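Long-range contacts in MEM-A1 (Soil metagenome, PDB 6E0S), which probably hydrolyses beta-lactam antibiotics, as a zinc-dependent metallo-beta-lactamase of subclass B3: residues A[44-49]-A[232-237]; A[84-89]-A[110-115]; A[88-93]-A[189-194]; A[159-164]-A[176-181]; A[165-170]-A[215-220]. All blocks are in the same frame, centred on the assembly; numbering follows the deposited sequence.

In the fold
From the N terminus, 44-49 opens contact 1, the widest loop, which closes only at 232-237 and joins the two sheets; the other four contacts are nested inside it. Contact 2 closes first, pairing strands 84-88 and 110-114 within the seven-stranded sheet. Contact 3 starts from the same stretch and runs from 88-93, which holds the zinc ligands H91 and H93, to the end of strand 185-192. Contact 4, a hairpin of the five-stranded sheet, is nested within contact 3. Contact 5 ties the loop of H169 to helix 214-226 and crosses both contacts 3 and 4. Contacts 3 and 5 share one zinc ion and its water.

Contact 1: A[44-49]-A[232-237]; sequences GLSAVL and ILISAH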
# COMPACT_ATOMS: atom_id res chain seq x y z
N GLY A 44 -1.85 1.70 12.63
CA GLY A 44 -0.53 1.33 12.13
C GLY A 44 -0.50 0.71 10.75
O GLY A 44 0.58 0.30 10.26
N LEU A 45 -1.65 0.63 10.10
CA LEU A 45 -1.75 -0.02 8.79
C LEU A 45 -2.71 0.78 7.94
O LEU A 45 -3.88 0.95 8.32
CB LEU A 45 -2.24 -1.47 8.90
CG LEU A 45 -1.39 -2.38 9.79
CD1 LEU A 45 -2.14 -3.70 10.11
CD2 LEU A 45 -0.05 -2.67 9.15
N SER A 46 -2.25 1.24 6.79
CA SER A 46 -3.08 2.12 5.97
C SER A 46 -4.14 1.36 5.20
O SER A 46 -3.96 0.19 4.84
CB SER A 46 -2.22 2.91 4.97
OG SER A 46 -1.37 3.79 5.67
N ALA A 47 -5.23 2.06 4.91
CA ALA A 47 -6.15 1.71 3.84
C ALA A 47 -6.76 3.01 3.37
O ALA A 47 -6.99 3.91 4.17
CB ALA A 47 -7.24 0.73 4.30
N VAL A 48 -7.05 3.11 2.08
CA VAL A 48 -7.49 4.37 1.52
C VAL A 48 -8.68 4.11 0.61
O VAL A 48 -8.62 3.24 -0.27
CB VAL A 48 -6.34 5.05 0.75
CG1 VAL A 48 -6.90 6.16 -0.18
CG2 VAL A 48 -5.31 5.60 1.73
N LEU A 49 -9.75 4.88 0.82
CA LEU A 49 -10.96 4.81 0.02
C LEU A 49 -10.97 5.96 -0.99
O LEU A 49 -10.87 7.13 -0.60
CB LEU A 49 -12.21 4.92 0.90
CG LEU A 49 -13.54 4.79 0.11
CD1 LEU A 49 -13.72 3.35 -0.34
CD2 LEU A 49 -14.69 5.24 1.06
N ILE A 232 0.72 14.44 -2.14
CA ILE A 232 0.29 13.86 -0.87
C ILE A 232 0.70 12.40 -0.84
O ILE A 232 0.26 11.61 -1.68
CB ILE A 232 -1.23 13.99 -0.68
CG1 ILE A 232 -1.65 15.47 -0.63
CG2 ILE A 232 -1.68 13.21 0.59
CD1 ILE A 232 -3.19 15.72 -0.57
N LEU A 233 1.53 12.04 0.13
CA LEU A 233 1.99 10.67 0.31
C LEU A 233 1.18 9.98 1.39
O LEU A 233 0.99 10.54 2.47
CB LEU A 233 3.48 10.68 0.70
CG LEU A 233 3.99 9.37 1.31
CD1 LEU A 233 4.02 8.28 0.25
CD2 LEU A 233 5.40 9.53 1.94
N ILE A 234 0.75 8.75 1.12
CA ILE A 234 0.21 7.85 2.14
C ILE A 234 0.95 6.53 1.99
O ILE A 234 0.84 5.88 0.96
CB ILE A 234 -1.30 7.63 1.98
CG1 ILE A 234 -2.03 8.96 2.10
CG2 ILE A 234 -1.79 6.62 3.04
CD1 ILE A 234 -3.49 8.89 1.64
N SER A 235 1.75 6.16 2.99
CA SER A 235 2.54 4.94 2.84
C SER A 235 1.84 3.80 3.57
O SER A 235 1.04 4.02 4.47
CB SER A 235 3.95 5.13 3.39
OG SER A 235 3.88 5.63 4.71
N ALA A 236 2.14 2.56 3.14
CA ALA A 236 1.44 1.39 3.66
C ALA A 236 1.49 1.30 5.18
O ALA A 236 0.51 0.92 5.83
CB ALA A 236 2.02 0.12 3.04
N HIS A 237 2.66 1.60 5.77
CA HIS A 237 2.72 1.92 7.19
C HIS A 237 2.64 3.44 7.31
O HIS A 237 3.58 4.12 6.87
CB HIS A 237 4.01 1.39 7.83
CG HIS A 237 4.00 -0.09 8.02
ND1 HIS A 237 3.47 -0.69 9.15
CD2 HIS A 237 4.39 -1.10 7.21
CE1 HIS A 237 3.59 -2.00 9.04
NE2 HIS A 237 4.12 -2.28 7.87
O HOH W 1 3.30 0.93 11.26
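S46 is gripped twice by the chain that leaves strand 232-235. Its OG lies beside its own backbone N and anti to the carbonyl carbon (chi1 -66°), which lets N and OG reach over together to two successive carbonyls: OG donates to S235 O at 2.7 Å, and the backbone N to A236 O at 2.9 Å, the latter nearly straight at 167°. The far side of that turn is tied back on itself, S235 OG donating to H237 O from above the carbonyl plane.

At H237, CG sits beside the backbone N (chi1 -74°) and the imidazole runs alongside L45, the two side chains pointing the same way with L45 CD2 3.7 Å from H237 CE1. H237 ND1 makes a weak bond to G44 O at 3.3 Å. A water does better, lying 3.0 Å from G44 O, to which it donates, and 2.7 Å from H237 ND1, and so links the carbonyl of G44 to the imidazole a second time. Further into the core, V48 and I234 cross obliquely and touch through V48 CG2 and I234 CD1.

The nearest atom of the H237 side chain is about 3 Å from a second zinc ion, consistent with the second metal site of B3 enzymes. The arrangement is that of the metallo-beta-lactamase sandwich, with both sheets meeting at the metal-bearing edge.

Contact 2: A[84-89]-A[110-115]; sequences VKLILN and TVLASV
N89 and A113 meet at the end of the strand pair, CB to CB at 4.5 Å, and N89 carries the one flat side chain here. Its CG stands anti to the backbone N (chi1 179°), which carries the carboxamide toward the H91 loop. At the edge of that amide, ND2 points to H91 O, which lies close to the amide plane, and also bonds D60 OD1.

The backbones behind it run parallel, 4.6 Å apart at the axes, with L86, I87 and L88 bridged to T110, V111 and L112. The rungs go T110 N to K85 O, I87 N to T110 O, L112 N to I87 O at 2.8 Å, and N89 N to L112 O at 3.1 Å. A water between N89 O and S114 N takes the place of the next rung, accepting from S114 N.

One face of the sheet holds L86, L88, T110 and L112. L88 and L112 lie side by side, and L88 CD2 presses on L112 CD1 at 3.5 Å, tighter than usual; the same CD1 is 4.2 Å from L86 CD2. The other face holds I87 and V111, touching through I87 CB and V111 CG2 at 4.0 Å.

Helix 100-107 covers I87 and V111, while V154 of strand 153-156 packs on L86 and L112. Strands 56-59 and 145-148 flank the pair within the sheet, and S114 caps helix 115-123.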
# COMPACT_ATOMS: atom_id res chain seq x y z
N VAL A 84 -18.05 -0.57 -3.14
CA VAL A 84 -16.63 -0.71 -3.42
C VAL A 84 -16.50 -1.73 -4.54
O VAL A 84 -16.86 -2.90 -4.36
CB VAL A 84 -15.85 -1.16 -2.18
CG1 VAL A 84 -14.34 -1.38 -2.51
CG2 VAL A 84 -16.05 -0.13 -1.04
N LYS A 85 -15.97 -1.30 -5.67
CA LYS A 85 -15.89 -2.14 -6.85
C LYS A 85 -14.54 -2.83 -7.02
O LYS A 85 -14.47 -3.90 -7.63
CB LYS A 85 -16.19 -1.29 -8.10
CG LYS A 85 -17.56 -0.64 -8.06
CD LYS A 85 -18.65 -1.69 -7.83
CE LYS A 85 -20.00 -1.07 -7.50
NZ LYS A 85 -21.00 -2.14 -7.07
N LEU A 86 -13.48 -2.21 -6.52
CA LEU A 86 -12.13 -2.72 -6.74
C LEU A 86 -11.36 -2.57 -5.45
O LEU A 86 -11.49 -1.54 -4.78
CB LEU A 86 -11.38 -1.95 -7.84
CG LEU A 86 -12.11 -1.87 -9.19
CD1 LEU A 86 -11.54 -0.77 -10.05
CD2 LEU A 86 -11.94 -3.22 -9.87
N ILE A 87 -10.58 -3.58 -5.11
CA ILE A 87 -9.68 -3.51 -3.97
C ILE A 87 -8.29 -3.71 -4.53
O ILE A 87 -8.04 -4.70 -5.22
CB ILE A 87 -10.01 -4.57 -2.90
CG1 ILE A 87 -11.38 -4.27 -2.28
CG2 ILE A 87 -8.94 -4.55 -1.82
CD1 ILE A 87 -11.97 -5.49 -1.44
N LEU A 88 -7.39 -2.74 -4.28
CA LEU A 88 -6.02 -2.80 -4.80
C LEU A 88 -5.09 -3.19 -3.66
O LEU A 88 -5.33 -2.82 -2.51
CB LEU A 88 -5.57 -1.46 -5.38
CG LEU A 88 -6.58 -0.68 -6.22
CD1 LEU A 88 -5.98 0.65 -6.77
CD2 LEU A 88 -7.20 -1.55 -7.33
N ASN A 89 -4.05 -3.95 -3.96
CA ASN A 89 -3.10 -4.37 -2.93
C ASN A 89 -1.74 -3.72 -3.16
O ASN A 89 -1.26 -3.67 -4.30
CB ASN A 89 -2.98 -5.89 -2.92
CG ASN A 89 -1.98 -6.42 -1.88
OD1 ASN A 89 -1.18 -7.31 -2.19
ND2 ASN A 89 -2.07 -5.92 -0.64
N THR A 110 -13.73 -6.83 -7.15
CA THR A 110 -12.61 -7.53 -7.77
C THR A 110 -11.34 -7.00 -7.15
O THR A 110 -11.27 -5.81 -6.80
CB THR A 110 -12.61 -7.31 -9.29
OG1 THR A 110 -13.72 -8.00 -9.86
CG2 THR A 110 -11.32 -7.83 -9.95
N VAL A 111 -10.36 -7.89 -6.95
CA VAL A 111 -9.12 -7.58 -6.25
C VAL A 111 -7.99 -7.52 -7.27
O VAL A 111 -7.81 -8.45 -8.06
CB VAL A 111 -8.82 -8.61 -5.14
CG1 VAL A 111 -7.40 -8.46 -4.59
CG2 VAL A 111 -9.83 -8.44 -4.02
N LEU A 112 -7.22 -6.42 -7.24
CA LEU A 112 -6.18 -6.16 -8.22
C LEU A 112 -4.81 -6.16 -7.56
O LEU A 112 -4.62 -5.58 -6.48
CB LEU A 112 -6.45 -4.81 -8.91
CG LEU A 112 -7.78 -4.62 -9.62
CD1 LEU A 112 -7.79 -3.27 -10.32
CD2 LEU A 112 -8.02 -5.72 -10.63
N ALA A 113 -3.83 -6.72 -8.28
CA ALA A 113 -2.46 -6.82 -7.80
C ALA A 113 -1.54 -7.00 -9.00
O ALA A 113 -1.97 -7.30 -10.12
CB ALA A 113 -2.29 -8.00 -6.82
N SER A 114 -0.24 -6.85 -8.75
CA SER A 114 0.75 -7.23 -9.75
C SER A 114 0.64 -8.72 -10.09
O SER A 114 0.01 -9.52 -9.38
CB SER A 114 2.17 -6.96 -9.25
OG SER A 114 2.40 -7.75 -8.08
N VAL A 115 1.32 -9.11 -11.17
CA VAL A 115 1.32 -10.52 -11.55
C VAL A 115 1.85 -11.38 -10.41
O VAL A 115 1.25 -12.40 -10.04
CB VAL A 115 2.12 -10.72 -12.84
CG1 VAL A 115 2.24 -12.19 -13.18
CG2 VAL A 115 1.46 -9.97 -13.97
O HOH W 2 0.11 -5.80 -6.00

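Contact 3: A[88-93]-A[189-194]; sequences LNSHEH and MVYADS. With ZN (zinc ion), chain B.
Y191 is the first residue of 189-194 to touch the histidine loop: its CE2 lies 3.7 Å from S90 CB, and its hydroxyl shares D60 OD2 with S90 OG, so one carboxylate oxygen holds both side chains.

D193 carries the contact. Its CG stands anti to the backbone N (chi1 -167°), which sends the carboxylate in at about a right angle to the side chain of H91. OD2 arrives at the edge of the imidazole, near its plane, and accepts from H91 ND1 in a very short bond of 2.5 Å, almost straight at 165°. The carboxylate is turned 34° from the ring, and its other oxygen, OD1, rests 3.3 Å from H91 CB. A weak bond from S194 N also reaches D193 OD2. S194 then closes the approach with its CB 4.0 Å from H91 CE1.

Held at ND1, the H91 ring offers its other nitrogen to metal: H91 NE2 lies 2.3 Å from the zinc ion and H93 ND1 2.4 Å. H169 and a water at 2.0 Å from the metal complete the site. H91 and H93 belong to the HxHxDH motif of the metallo-beta-lactamases, and D193, from the end of strand 185-192, backs H91 from the second shell.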
# COMPACT_ATOMS: atom_id res chain seq x y z
N LEU A 88 -7.39 -2.74 -4.28
CA LEU A 88 -6.02 -2.80 -4.80
C LEU A 88 -5.09 -3.19 -3.66
O LEU A 88 -5.33 -2.82 -2.51
CB LEU A 88 -5.57 -1.46 -5.38
CG LEU A 88 -6.58 -0.68 -6.22
CD1 LEU A 88 -5.98 0.65 -6.77
CD2 LEU A 88 -7.20 -1.55 -7.33
N ASN A 89 -4.05 -3.95 -3.96
CA ASN A 89 -3.10 -4.37 -2.93
C ASN A 89 -1.74 -3.72 -3.16
O ASN A 89 -1.26 -3.67 -4.30
CB ASN A 89 -2.98 -5.89 -2.92
CG ASN A 89 -1.98 -6.42 -1.88
OD1 ASN A 89 -1.18 -7.31 -2.19
ND2 ASN A 89 -2.07 -5.92 -0.64
N SER A 90 -1.15 -3.19 -2.09
CA SER A 90 0.24 -2.73 -2.11
C SER A 90 1.18 -3.94 -2.10
O SER A 90 1.85 -4.21 -3.10
CB SER A 90 0.52 -1.79 -0.93
OG SER A 90 0.34 -2.46 0.31
N HIS A 91 1.21 -4.73 -1.02
CA HIS A 91 1.99 -5.95 -1.13
C HIS A 91 1.35 -7.10 -0.35
O HIS A 91 0.50 -6.92 0.54
CB HIS A 91 3.47 -5.73 -0.73
CG HIS A 91 3.68 -5.50 0.73
ND1 HIS A 91 3.78 -4.24 1.28
CD2 HIS A 91 3.81 -6.37 1.76
CE1 HIS A 91 3.95 -4.34 2.59
NE2 HIS A 91 3.96 -5.63 2.91
N GLU A 92 1.77 -8.30 -0.73
CA GLU A 92 1.02 -9.53 -0.51
C GLU A 92 1.38 -10.19 0.81
O GLU A 92 1.59 -11.40 0.89
CB GLU A 92 1.25 -10.47 -1.70
CG GLU A 92 2.76 -10.85 -2.00
CD GLU A 92 3.51 -9.88 -2.94
OE1 GLU A 92 4.41 -10.31 -3.70
OE2 GLU A 92 3.22 -8.66 -2.90
N HIS A 93 1.48 -9.40 1.87
CA HIS A 93 1.78 -9.90 3.19
C HIS A 93 0.55 -9.77 4.08
O HIS A 93 -0.30 -8.88 3.89
CB HIS A 93 2.96 -9.14 3.83
CG HIS A 93 4.31 -9.55 3.33
ND1 HIS A 93 5.47 -8.90 3.69
CD2 HIS A 93 4.69 -10.53 2.46
CE1 HIS A 93 6.51 -9.48 3.09
NE2 HIS A 93 6.05 -10.46 2.35
N MET A 189 -1.61 12.18 -5.73
CA MET A 189 -1.68 11.28 -4.59
C MET A 189 -0.76 10.10 -4.82
O MET A 189 -0.66 9.59 -5.94
CB MET A 189 -3.12 10.77 -4.39
CG MET A 189 -4.18 11.90 -4.56
SD MET A 189 -4.04 13.10 -3.22
CE MET A 189 -4.59 12.15 -1.83
N VAL A 190 -0.06 9.66 -3.76
CA VAL A 190 0.81 8.50 -3.89
C VAL A 190 0.54 7.58 -2.72
O VAL A 190 0.74 7.99 -1.56
CB VAL A 190 2.30 8.88 -3.93
CG1 VAL A 190 3.17 7.62 -3.86
CG2 VAL A 190 2.64 9.73 -5.19
N TYR A 191 0.08 6.36 -3.01
CA TYR A 191 0.00 5.28 -2.01
C TYR A 191 1.29 4.48 -2.16
O TYR A 191 1.43 3.69 -3.09
CB TYR A 191 -1.22 4.39 -2.20
CG TYR A 191 -1.43 3.45 -1.01
CD1 TYR A 191 -2.42 3.73 -0.07
CD2 TYR A 191 -0.64 2.31 -0.83
CE1 TYR A 191 -2.64 2.91 1.02
CE2 TYR A 191 -0.89 1.43 0.27
CZ TYR A 191 -1.88 1.78 1.18
OH TYR A 191 -2.15 0.98 2.28
N ALA A 192 2.24 4.70 -1.27
CA ALA A 192 3.56 4.11 -1.44
C ALA A 192 3.62 2.77 -0.72
O ALA A 192 3.26 2.67 0.46
CB ALA A 192 4.64 5.06 -0.90
N ASP A 193 4.11 1.75 -1.43
CA ASP A 193 4.34 0.46 -0.80
C ASP A 193 5.57 0.56 0.10
O ASP A 193 6.34 1.51 0.02
CB ASP A 193 4.55 -0.63 -1.85
CG ASP A 193 4.49 -2.05 -1.25
OD1 ASP A 193 4.95 -2.99 -1.93
OD2 ASP A 193 3.98 -2.21 -0.12
N SER A 194 5.70 -0.41 1.00
CA SER A 194 6.92 -0.49 1.78
C SER A 194 8.11 -0.66 0.86
O SER A 194 8.07 -1.41 -0.12
CB SER A 194 6.85 -1.65 2.77
OG SER A 194 8.15 -1.83 3.35
ZN ZN B . 5.53 -6.60 4.22
O HOH W 3 5.23 -6.73 6.15

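Contact 4: A[159-164]-A[176-181]; sequences LAVTAR and WTWRAT
The two strands pair antiparallel, their axes 4.5 Å apart and their directions 153° from each other, with T162 and T177 a hydrogen-bonded pair (T162 N to T177 O 2.7 Å, T177 N to T162 O 3.0 Å, both donors in the carbonyl plane) and A163 with W176 a non-hydrogen-bonded one.

The buried face belongs to V161, A163, W176 and W178. The six-membered part of the W176 indole swings across the neighbouring strand, bringing CZ3 to 3.5 Å from A163 CB. V161 places CG1 anti to its backbone N (chi1 -176°) and uses its two methyls separately: CG1 meets W176 CB at about a right angle between the side chains, and CG2 lies alongside W178 CB, 3.9 Å away. W178 directs its ring away from this strand, toward V48 and I50, and its NE1 bonds T37 OG1; W176 NE1 bonds N89 O.

On the other face T162 CB approaches T177 OG1 at 3.5 Å, and R164 CG lies near T177 CG2. Between the backbones, where direct pairing lapses, a water bridges A160 O to R179 N; on the threonine face another donates to A160 O and T177 O while accepting from T162 OG1, and a third joins R164 NH1 (2.7 Å) to T177 OG1.

The chemistry thus divides the hairpin: a tryptophan-rich face turned to the other sheet, its indole nitrogens satisfied, and a threonine face with ordered water.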
# COMPACT_ATOMS: atom_id res chain seq x y z
N LEU A 159 -12.46 8.00 -11.70
CA LEU A 159 -11.24 7.62 -11.01
C LEU A 159 -10.28 6.95 -11.98
O LEU A 159 -10.69 6.15 -12.82
CB LEU A 159 -11.52 6.65 -9.86
CG LEU A 159 -12.67 6.99 -8.92
CD1 LEU A 159 -12.89 5.92 -7.81
CD2 LEU A 159 -12.46 8.35 -8.30
N ALA A 160 -8.99 7.25 -11.83
CA ALA A 160 -7.97 6.65 -12.69
C ALA A 160 -6.74 6.47 -11.80
O ALA A 160 -6.07 7.45 -11.47
CB ALA A 160 -7.66 7.52 -13.93
N VAL A 161 -6.46 5.23 -11.41
CA VAL A 161 -5.37 4.91 -10.48
C VAL A 161 -4.33 4.07 -11.22
O VAL A 161 -4.66 3.00 -11.75
CB VAL A 161 -5.89 4.17 -9.24
CG1 VAL A 161 -4.76 3.92 -8.24
CG2 VAL A 161 -7.02 4.95 -8.55
N THR A 162 -3.07 4.51 -11.21
CA THR A 162 -2.02 3.86 -11.98
C THR A 162 -1.22 2.91 -11.10
O THR A 162 -0.81 3.28 -9.99
CB THR A 162 -1.08 4.90 -12.59
OG1 THR A 162 -1.83 5.75 -13.47
CG2 THR A 162 0.06 4.25 -13.37
N ALA A 163 -0.96 1.70 -11.61
CA ALA A 163 -0.06 0.77 -10.93
C ALA A 163 1.40 1.10 -11.25
O ALA A 163 1.79 1.20 -12.43
CB ALA A 163 -0.35 -0.68 -11.32
N ARG A 164 2.20 1.27 -10.21
CA ARG A 164 3.64 1.46 -10.36
C ARG A 164 4.34 0.33 -9.62
O ARG A 164 4.41 0.34 -8.39
CB ARG A 164 4.10 2.83 -9.84
CG ARG A 164 3.40 4.01 -10.56
CD ARG A 164 3.80 4.06 -12.03
NE ARG A 164 5.24 4.22 -12.27
CZ ARG A 164 5.89 5.39 -12.40
NH1 ARG A 164 5.22 6.54 -12.31
NH2 ARG A 164 7.20 5.41 -12.62
N TRP A 176 0.71 2.95 -5.89
CA TRP A 176 -0.44 3.39 -6.68
C TRP A 176 -0.54 4.91 -6.73
O TRP A 176 -0.38 5.59 -5.71
CB TRP A 176 -1.72 2.79 -6.09
CG TRP A 176 -1.73 1.32 -6.04
CD1 TRP A 176 -1.32 0.52 -4.98
CD2 TRP A 176 -2.18 0.43 -7.06
NE1 TRP A 176 -1.53 -0.80 -5.29
CE2 TRP A 176 -2.06 -0.89 -6.55
CE3 TRP A 176 -2.69 0.61 -8.35
CZ2 TRP A 176 -2.43 -2.01 -7.30
CZ3 TRP A 176 -3.05 -0.49 -9.08
CH2 TRP A 176 -2.92 -1.79 -8.55
N THR A 177 -0.82 5.47 -7.91
CA THR A 177 -0.87 6.93 -8.03
C THR A 177 -2.16 7.38 -8.71
O THR A 177 -2.72 6.68 -9.57
CB THR A 177 0.34 7.49 -8.81
OG1 THR A 177 0.28 7.02 -10.15
CG2 THR A 177 1.68 7.04 -8.19
N TRP A 178 -2.66 8.55 -8.30
CA TRP A 178 -3.88 9.11 -8.88
C TRP A 178 -3.91 10.59 -8.53
O TRP A 178 -3.09 11.09 -7.75
CB TRP A 178 -5.17 8.41 -8.39
CG TRP A 178 -5.49 8.56 -6.91
CD1 TRP A 178 -6.51 9.30 -6.37
CD2 TRP A 178 -4.85 7.91 -5.80
NE1 TRP A 178 -6.52 9.17 -5.00
CE2 TRP A 178 -5.50 8.33 -4.63
CE3 TRP A 178 -3.76 7.03 -5.68
CZ2 TRP A 178 -5.12 7.89 -3.36
CZ3 TRP A 178 -3.38 6.60 -4.41
CH2 TRP A 178 -4.06 7.02 -3.28
N ARG A 179 -4.84 11.31 -9.15
CA ARG A 179 -5.03 12.72 -8.83
C ARG A 179 -6.38 12.89 -8.15
O ARG A 179 -7.36 12.27 -8.58
CB ARG A 179 -4.97 13.60 -10.09
CG ARG A 179 -3.56 13.66 -10.65
CD ARG A 179 -3.36 14.83 -11.62
NE ARG A 179 -3.27 16.12 -10.94
CZ ARG A 179 -2.14 16.66 -10.46
NH1 ARG A 179 -0.97 16.05 -10.58
NH2 ARG A 179 -2.19 17.83 -9.87
N ALA A 180 -6.42 13.70 -7.09
CA ALA A 180 -7.65 14.07 -6.41
C ALA A 180 -7.85 15.56 -6.59
O ALA A 180 -6.89 16.29 -6.86
CB ALA A 180 -7.62 13.69 -4.91
N THR A 181 -9.10 16.01 -6.47
CA THR A 181 -9.47 17.39 -6.75
C THR A 181 -10.48 17.88 -5.74
O THR A 181 -11.37 17.14 -5.31
CB THR A 181 -10.06 17.58 -8.18
OG1 THR A 181 -11.23 16.77 -8.32
CG2 THR A 181 -9.06 17.19 -9.26
O HOH W 4 -6.26 10.16 -11.41
O HOH W 5 -3.42 7.62 -12.56
O HOH W 6 -8.53 9.48 -10.06
O HOH W 7 2.67 7.32 -11.82

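Contact 5: A[165-170]-A[215-220]; sequences YTPGHT and LADIKK. With ZN (zinc ion), chain B.
P167 and D217 meet at about a right angle, the pyrrolidine ring edging up to the carboxylate so that P167 CG lies 3.7 Å from D217 OD2. D217 CG sits beside its own backbone N (chi1 -84°), which leaves that oxygen next to the proline while it bonds Y211 OH. Behind them the carbonyls P167 O and D217 O come within 3.2 Å of each other; both are acceptors, and S221 OG bonds to each, which probably eases the approach.

G168 lets the loop ride close against helix 214-226. Its CA is 4.0 Å from the CA of I218 and 3.8 Å from I218 CB, a spot with no space for a side chain, and its positive phi of 145° is likewise suited to glycine. The turn is closed by G168 N bonding to T170 O at 2.8 Å. This is the loop of the metallo-beta-lactamase fold that follows strand 159-165 and delivers the third histidine of the zinc site.

I218 extends its chain along the loop, CG1 anti to the backbone N, and lays CD1 3.7 Å from G168 C and 3.8 Å from H169 N. H169 leads the other way, its imidazole heading off from the helix to put NE2 2.3 Å from the zinc ion. The metal-bound water lies at the edge of that ring, in its plane. H169 ND1 bonds N196 O, fixing the ring's rotation, and H91 and H93 supply the other protein ligands.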
# COMPACT_ATOMS: atom_id res chain seq x y z
N TYR A 165 4.87 -0.64 -10.37
CA TYR A 165 5.54 -1.76 -9.72
C TYR A 165 6.69 -1.24 -8.87
O TYR A 165 7.55 -0.50 -9.36
CB TYR A 165 6.05 -2.73 -10.79
CG TYR A 165 5.04 -3.73 -11.33
CD1 TYR A 165 3.68 -3.50 -11.27
CD2 TYR A 165 5.48 -4.91 -11.95
CE1 TYR A 165 2.74 -4.47 -11.76
CE2 TYR A 165 4.58 -5.85 -12.47
CZ TYR A 165 3.22 -5.63 -12.37
OH TYR A 165 2.35 -6.58 -12.88
N THR A 166 6.71 -1.62 -7.59
CA THR A 166 7.82 -1.26 -6.70
C THR A 166 8.21 -2.48 -5.87
O THR A 166 8.12 -2.47 -4.63
CB THR A 166 7.44 -0.09 -5.79
OG1 THR A 166 6.24 -0.40 -5.08
CG2 THR A 166 7.27 1.20 -6.60
N PRO A 167 8.65 -3.55 -6.51
CA PRO A 167 9.06 -4.74 -5.76
C PRO A 167 10.38 -4.52 -5.01
O PRO A 167 11.15 -3.58 -5.27
CB PRO A 167 9.22 -5.81 -6.83
CG PRO A 167 9.62 -5.03 -8.10
CD PRO A 167 8.81 -3.74 -7.97
N GLY A 168 10.62 -5.42 -4.03
CA GLY A 168 11.89 -5.47 -3.31
C GLY A 168 11.62 -5.87 -1.86
O GLY A 168 12.23 -6.82 -1.33
N HIS A 169 10.69 -5.15 -1.22
CA HIS A 169 10.13 -5.64 0.03
C HIS A 169 9.44 -6.99 -0.18
O HIS A 169 9.60 -7.91 0.63
CB HIS A 169 9.15 -4.62 0.61
CG HIS A 169 8.65 -4.98 1.99
ND1 HIS A 169 9.43 -4.85 3.11
CD2 HIS A 169 7.44 -5.43 2.41
CE1 HIS A 169 8.74 -5.25 4.17
NE2 HIS A 169 7.54 -5.62 3.77
N THR A 170 8.66 -7.12 -1.25
CA THR A 170 8.14 -8.39 -1.76
C THR A 170 8.40 -8.50 -3.26
O THR A 170 8.72 -7.53 -3.95
CB THR A 170 6.63 -8.54 -1.55
OG1 THR A 170 5.94 -7.61 -2.41
CG2 THR A 170 6.24 -8.26 -0.08
N LEU A 215 17.83 -7.28 -4.76
CA LEU A 215 18.57 -6.04 -4.55
C LEU A 215 18.33 -5.05 -5.69
O LEU A 215 18.07 -3.86 -5.45
CB LEU A 215 20.06 -6.35 -4.39
CG LEU A 215 20.94 -5.13 -4.14
CD1 LEU A 215 20.46 -4.38 -2.90
CD2 LEU A 215 22.42 -5.54 -4.00
N ALA A 216 18.45 -5.50 -6.94
CA ALA A 216 18.21 -4.62 -8.08
C ALA A 216 16.80 -4.04 -8.02
O ALA A 216 16.60 -2.84 -8.27
CB ALA A 216 18.41 -5.39 -9.38
N ASP A 217 15.82 -4.88 -7.71
CA ASP A 217 14.43 -4.45 -7.57
C ASP A 217 14.29 -3.35 -6.52
O ASP A 217 13.65 -2.32 -6.77
CB ASP A 217 13.55 -5.63 -7.14
CG ASP A 217 13.09 -6.47 -8.30
OD1 ASP A 217 13.40 -6.17 -9.47
OD2 ASP A 217 12.39 -7.47 -8.00
N ILE A 218 14.78 -3.59 -5.30
CA ILE A 218 14.51 -2.62 -4.24
C ILE A 218 15.19 -1.28 -4.53
O ILE A 218 14.61 -0.23 -4.28
CB ILE A 218 14.90 -3.19 -2.86
CG1 ILE A 218 14.16 -2.42 -1.76
CG2 ILE A 218 16.37 -3.07 -2.58
CD1 ILE A 218 13.95 -3.30 -0.52
N LYS A 219 16.41 -1.30 -5.07
CA LYS A 219 17.07 -0.05 -5.44
C LYS A 219 16.30 0.66 -6.53
O LYS A 219 16.13 1.89 -6.50
CB LYS A 219 18.51 -0.32 -5.90
CG LYS A 219 19.46 -0.81 -4.81
CD LYS A 219 20.83 -1.16 -5.40
CE LYS A 219 21.62 0.11 -5.67
NZ LYS A 219 21.94 0.79 -4.37
N LYS A 220 15.80 -0.10 -7.51
CA LYS A 220 15.04 0.57 -8.56
C LYS A 220 13.73 1.14 -8.03
O LYS A 220 13.31 2.23 -8.43
CB LYS A 220 14.78 -0.40 -9.71
CG LYS A 220 14.18 0.30 -10.92
CD LYS A 220 13.68 -0.70 -11.95
CE LYS A 220 13.06 0.02 -13.15
NZ LYS A 220 11.90 -0.79 -13.68
ZN ZN B . 5.53 -6.60 4.22
O HOH W 3 5.23 -6.73 6.15